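Local coordinates for glycoside hydrolase family 81 (Clostridium thermocellum, PDB 6FOP), which probably hydrolyses beta-1,3-glucans such as laminarin, acting as a glucanase of the Clostridium thermocellum cellulosome, at residues Leu413-His416 with His417-Tyr420; Arg463-Phe466 with Leu467-Phe470. All coordinates share one frame; numbering follows the deposited sequence.

Interaction 1. Residues Leu413-His416 with His417-Tyr420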
loop_
_atom_site.group_PDB
_atom_site.type_symbol
_atom_site.label_atom_id
_atom_site.label_comp_id
_atom_site.label_asym_id
_atom_site.label_seq_id
_atom_site.Cartn_x
_atom_site.Cartn_y
_atom_site.Cartn_z
ATOM N N LEU A 413 -0.444 12.301 10.424
ATOM C CA LEU A 413 -1.204 11.115 10.042
ATOM C C LEU A 413 -0.333 10.069 9.375
ATOM O O LEU A 413 -0.752 9.316 8.478
ATOM C CB LEU A 413 -2.460 11.480 9.223
ATOM C CG LEU A 413 -3.475 12.297 10.008
ATOM C CD1 LEU A 413 -4.697 12.551 9.141
ATOM C CD2 LEU A 413 -3.876 11.711 11.371
ATOM N N ASN A 414 0.907 9.964 9.859
ATOM C CA ASN A 414 1.794 8.922 9.342
ATOM C C ASN A 414 1.448 7.532 9.894
ATOM O O ASN A 414 1.072 7.398 11.056
ATOM C CB ASN A 414 3.246 9.174 9.723
ATOM C CG ASN A 414 3.845 10.412 9.086
ATOM O OD1 ASN A 414 3.420 10.875 8.029
ATOM N ND2 ASN A 414 4.844 10.974 9.767
ATOM N N ASP A 415 1.586 6.514 9.053
ATOM C CA ASP A 415 1.880 5.172 9.560
ATOM C C ASP A 415 0.750 4.476 10.321
ATOM O O ASP A 415 1.021 3.532 11.073
ATOM C CB ASP A 415 3.125 5.168 10.476
ATOM C CG ASP A 415 4.396 5.666 9.803
ATOM O OD1 ASP A 415 4.371 5.946 8.604
ATOM O OD2 ASP A 415 5.424 5.799 10.511
ATOM N N HIS A 416 -0.510 4.862 10.154
ATOM C CA HIS A 416 -1.514 4.215 10.994
ATOM C C HIS A 416 -1.600 2.712 10.731
ATOM O O HIS A 416 -1.915 1.936 11.644
ATOM C CB HIS A 416 -2.898 4.847 10.848
ATOM C CG HIS A 416 -3.011 6.186 11.506
ATOM N ND1 HIS A 416 -4.226 6.783 11.763
ATOM C CD2 HIS A 416 -2.070 7.051 11.943
ATOM C CE1 HIS A 416 -4.028 7.946 12.363
ATOM N NE2 HIS A 416 -2.726 8.136 12.475
ATOM N N HIS A 417 -1.414 2.308 9.483
ATOM C CA HIS A 417 -1.421 0.877 9.160
ATOM C C HIS A 417 -0.309 0.118 9.894
ATOM O O HIS A 417 -0.561 -0.977 10.423
ATOM C CB HIS A 417 -1.437 0.628 7.630
ATOM C CG HIS A 417 -0.236 1.146 6.882
ATOM N ND1 HIS A 417 0.501 2.235 7.278
ATOM C CD2 HIS A 417 0.334 0.707 5.743
ATOM C CE1 HIS A 417 1.475 2.443 6.409
ATOM N NE2 HIS A 417 1.394 1.527 5.467
ATOM N N PHE A 418 0.891 0.711 9.965
ATOM C CA PHE A 418 2.000 0.063 10.667
ATOM C C PHE A 418 1.644 -0.085 12.150
ATOM O O PHE A 418 1.872 -1.150 12.752
ATOM C CB PHE A 418 3.272 0.903 10.588
ATOM C CG PHE A 418 3.803 1.151 9.188
ATOM C CD1 PHE A 418 3.530 0.313 8.125
ATOM C CD2 PHE A 418 4.673 2.212 8.989
ATOM C CE1 PHE A 418 4.130 0.526 6.892
ATOM C CE2 PHE A 418 5.230 2.449 7.755
ATOM C CZ PHE A 418 4.959 1.596 6.712
ATOM N N HIS A 419 1.164 0.985 12.772
ATOM C CA HIS A 419 0.899 0.934 14.204
ATOM C C HIS A 419 -0.251 -0.017 14.492
ATOM O O HIS A 419 -0.169 -0.900 15.363
ATOM C CB HIS A 419 0.492 2.290 14.765
ATOM C CG HIS A 419 1.544 3.342 14.824
ATOM N ND1 HIS A 419 2.463 3.624 13.840
ATOM C CD2 HIS A 419 1.728 4.281 15.778
ATOM C CE1 HIS A 419 3.169 4.687 14.201
ATOM N NE2 HIS A 419 2.739 5.099 15.366
ATOM N N TYR A 420 -1.367 0.198 13.811
ATOM C CA TYR A 420 -2.586 -0.506 14.164
ATOM C C TYR A 420 -2.574 -1.966 13.714
ATOM O O TYR A 420 -3.293 -2.772 14.277
ATOM C CB TYR A 420 -3.806 0.222 13.639
ATOM C CG TYR A 420 -3.997 1.636 14.158
ATOM C CD1 TYR A 420 -3.236 2.170 15.167
ATOM C CD2 TYR A 420 -4.949 2.464 13.562
ATOM C CE1 TYR A 420 -3.402 3.468 15.602
ATOM C CE2 TYR A 420 -5.116 3.752 13.971
ATOM C CZ TYR A 420 -4.336 4.272 14.976
ATOM O OH TYR A 420 -4.469 5.558 15.406
#
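D415 and H416 start the first turn of helix 416-433 by accepting backbone bonds from H419 and Y420. D415 is the N-cap residue, and its backbone has left-handed angles. The helix belongs to the C-terminal domain of family 81, which in relatives is an (alpha/alpha)6 barrel. H419 N donates to D415 O at 3.1 Å, and Y420 N donates to H416 O at 2.8 Å. The D415 carboxylate makes no capping bond. It lies against the F418 ring instead, with CG 3.6 Å from F418 CD2. The two planes meet obliquely, at 47°. D415 OD2 also bonds a bound methylpentanediol, probably from the crystallisation liquor.

H417 turns its ring back beside D415, whose CA lies at the ring edge. This follows from chi1 (62°): CG sits between the backbone N and the carbonyl carbon. H417 NE2 bonds Q491 OE1. F418 CD1 lies toward the rim of one face of the H417 imidazole, 3.4 Å above its plane.

On another side of the turn H416 and Y420 run side by side and point the same way. The H416 ring is held at both nitrogens, ND1 by D453 OD2 and NE2 by S409 O, which should fix its rotation. Y420 is tied through its hydroxyl to L400 O and packs on helix 440-455. H416 CB lies over one face of the tyrosine ring, 4.0 Å from Y420 CE2. The Y420 OH itself sits above the H416 ring, 3.9 Å from H416 ND1.

Interaction 2. Residues Arg463-Phe466 with Leu467-Phe470. With CA (calcium ion), chain B.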
loop_
_atom_site.group_PDB
_atom_site.type_symbol
_atom_site.label_atom_id
_atom_site.label_comp_id
_atom_site.label_asym_id
_atom_site.label_seq_id
_atom_site.Cartn_x
_atom_site.Cartn_y
_atom_site.Cartn_z
ATOM N N ARG A 463 -17.271 8.424 8.240
ATOM C CA ARG A 463 -16.401 8.738 9.376
ATOM C C ARG A 463 -14.923 8.559 9.051
ATOM O O ARG A 463 -14.075 9.147 9.706
ATOM C CB ARG A 463 -16.746 7.837 10.566
ATOM C CG ARG A 463 -18.156 8.030 11.105
ATOM C CD ARG A 463 -18.501 6.992 12.170
ATOM N NE ARG A 463 -18.432 5.643 11.599
ATOM C CZ ARG A 463 -18.499 4.506 12.283
ATOM N NH1 ARG A 463 -18.664 4.516 13.603
ATOM N NH2 ARG A 463 -18.394 3.358 11.632
ATOM N N PHE A 464 -14.629 7.727 8.052
ATOM C CA PHE A 464 -13.262 7.408 7.643
ATOM C C PHE A 464 -13.232 7.372 6.127
ATOM O O PHE A 464 -14.200 6.942 5.517
ATOM C CB PHE A 464 -12.826 6.032 8.193
ATOM C CG PHE A 464 -12.921 5.924 9.699
ATOM C CD1 PHE A 464 -11.945 6.464 10.505
ATOM C CD2 PHE A 464 -14.042 5.366 10.291
ATOM C CE1 PHE A 464 -12.050 6.408 11.876
ATOM C CE2 PHE A 464 -14.158 5.309 11.665
ATOM C CZ PHE A 464 -13.159 5.827 12.458
ATOM N N PRO A 465 -12.106 7.783 5.521
ATOM C CA PRO A 465 -12.043 7.756 4.074
ATOM C C PRO A 465 -11.884 6.322 3.564
ATOM O O PRO A 465 -11.531 5.412 4.339
ATOM C CB PRO A 465 -10.821 8.611 3.774
ATOM C CG PRO A 465 -9.903 8.350 4.930
ATOM C CD PRO A 465 -10.817 8.161 6.122
ATOM N N PHE A 466 -12.139 6.103 2.291
ATOM C CA PHE A 466 -12.042 4.779 1.682
ATOM C C PHE A 466 -10.584 4.355 1.580
ATOM O O PHE A 466 -9.770 5.071 1.006
ATOM C CB PHE A 466 -12.678 4.804 0.297
ATOM C CG PHE A 466 -12.744 3.468 -0.379
ATOM C CD1 PHE A 466 -13.639 2.500 0.044
ATOM C CD2 PHE A 466 -11.979 3.211 -1.498
ATOM C CE1 PHE A 466 -13.697 1.291 -0.608
ATOM C CE2 PHE A 466 -12.050 2.003 -2.159
ATOM C CZ PHE A 466 -12.915 1.052 -1.709
ATOM N N LEU A 467 -10.246 3.213 2.168
ATOM C CA LEU A 467 -8.907 2.615 2.059
ATOM C C LEU A 467 -7.774 3.603 2.268
ATOM O O LEU A 467 -6.962 3.871 1.351
ATOM C CB LEU A 467 -8.757 1.878 0.719
ATOM C CG LEU A 467 -9.691 0.724 0.398
ATOM C CD1 LEU A 467 -9.315 0.114 -0.945
ATOM C CD2 LEU A 467 -9.696 -0.338 1.510
ATOM N N ARG A 468 -7.679 4.124 3.483
ATOM C CA ARG A 468 -6.685 5.153 3.755
ATOM C C ARG A 468 -5.287 4.824 3.269
ATOM O O ARG A 468 -4.785 5.423 2.300
ATOM C CB ARG A 468 -6.646 5.561 5.232
ATOM C CG ARG A 468 -5.752 6.760 5.504
ATOM C CD ARG A 468 -5.448 6.978 6.972
ATOM N NE ARG A 468 -6.672 7.069 7.755
ATOM C CZ ARG A 468 -7.432 8.158 7.875
ATOM N NH1 ARG A 468 -7.118 9.312 7.265
ATOM N NH2 ARG A 468 -8.550 8.098 8.578
ATOM N N ASN A 469 -4.606 3.873 3.924
ATOM C CA ASN A 469 -3.193 3.688 3.596
ATOM C C ASN A 469 -2.917 2.994 2.262
ATOM O O ASN A 469 -1.882 3.263 1.629
ATOM C CB ASN A 469 -2.458 3.014 4.729
ATOM C CG ASN A 469 -2.404 3.903 5.946
ATOM O OD1 ASN A 469 -3.311 3.832 6.791
ATOM N ND2 ASN A 469 -1.409 4.758 6.038
ATOM N N PHE A 470 -3.845 2.161 1.794
ATOM C CA PHE A 470 -3.621 1.390 0.584
ATOM C C PHE A 470 -3.896 2.243 -0.643
ATOM O O PHE A 470 -4.933 2.927 -0.675
ATOM C CB PHE A 470 -4.492 0.156 0.557
ATOM C CG PHE A 470 -4.113 -0.821 -0.519
ATOM C CD1 PHE A 470 -2.908 -1.539 -0.420
ATOM C CD2 PHE A 470 -4.941 -1.082 -1.580
ATOM C CE1 PHE A 470 -2.549 -2.456 -1.394
ATOM C CE2 PHE A 470 -4.584 -2.012 -2.543
ATOM C CZ PHE A 470 -3.382 -2.698 -2.445
HETATM CA CA CA B . -5.547 5.080 -0.043
HETATM O O HOH W 1 -9.583 4.025 5.664
HETATM O O HOH W 2 -7.747 5.165 -0.974
HETATM O O HOH W 3 -3.130 5.243 -0.162
HETATM O O HOH W 4 -5.063 5.849 -2.301
HETATM O O HOH W 5 -5.940 7.373 0.460
#
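L467 lays its side chain over one face of the F466 ring, and its carbonyl O binds a calcium ion. The leucine methine makes a CH-pi contact, with L467 CG 3.8 Å from the centroid of the F466 ring. The two side chains lie side by side, and L467 CD1 reaches F466 CE2 at 3.5 Å. F466 CG is anti to the backbone N (chi1 -175°), which swings the ring alongside the leucine. W232 touches both residues, and R459 makes a cation-pi contact with F466.

The calcium is held by the main chain from L467 onward. L467 O binds at 2.3 Å, R468 O at 2.5 Å and F470 O at 2.3 Å, and four waters fill the other places. One of these waters lies 2.8 Å from F466 O, in hydrogen-bonding distance, so the loop before the ligands is linked to the metal's shell. A separate water, not on the metal, lies between P465 O and R468 N and accepts from R468 N.

Further out, the R468 guanidinium lies against P465, with R468 NH2 3.3 Å from P465 CD, over a face of the group. The edge of the guanidinium meets the edge of the F464 ring. The bend at R468 chi3 (-54°) folds the chain back to this place. NH1 bonds T37 OG1, while NH2 forms a salt bridge with D453 OD1 and a bond to G398 O.

The protein ligands of this calcium are all neutral backbone carbonyls. Binding therefore probably depends on the shape of the loop more than on a charged side chain.

In the fold
The two interactions lie in series along the chain, with centres about 12 Å apart. Interaction 1 comes first, at the start of helix 416-433. Helix 440-455 follows, and interaction 2 is in the loop between it and strand 470-471. Both fall within the family 81 C-terminal domain, and each is about 12 Å from the centre of the chain. They meet directly where H417 ND1 packs 3.4 Å from N469 ND2. D453, in helix 440-455, is a shared partner: one carboxylate oxygen bonds H416 and the other bonds R468. The helix start and the calcium-binding loop are thus joined through one acidic side chain.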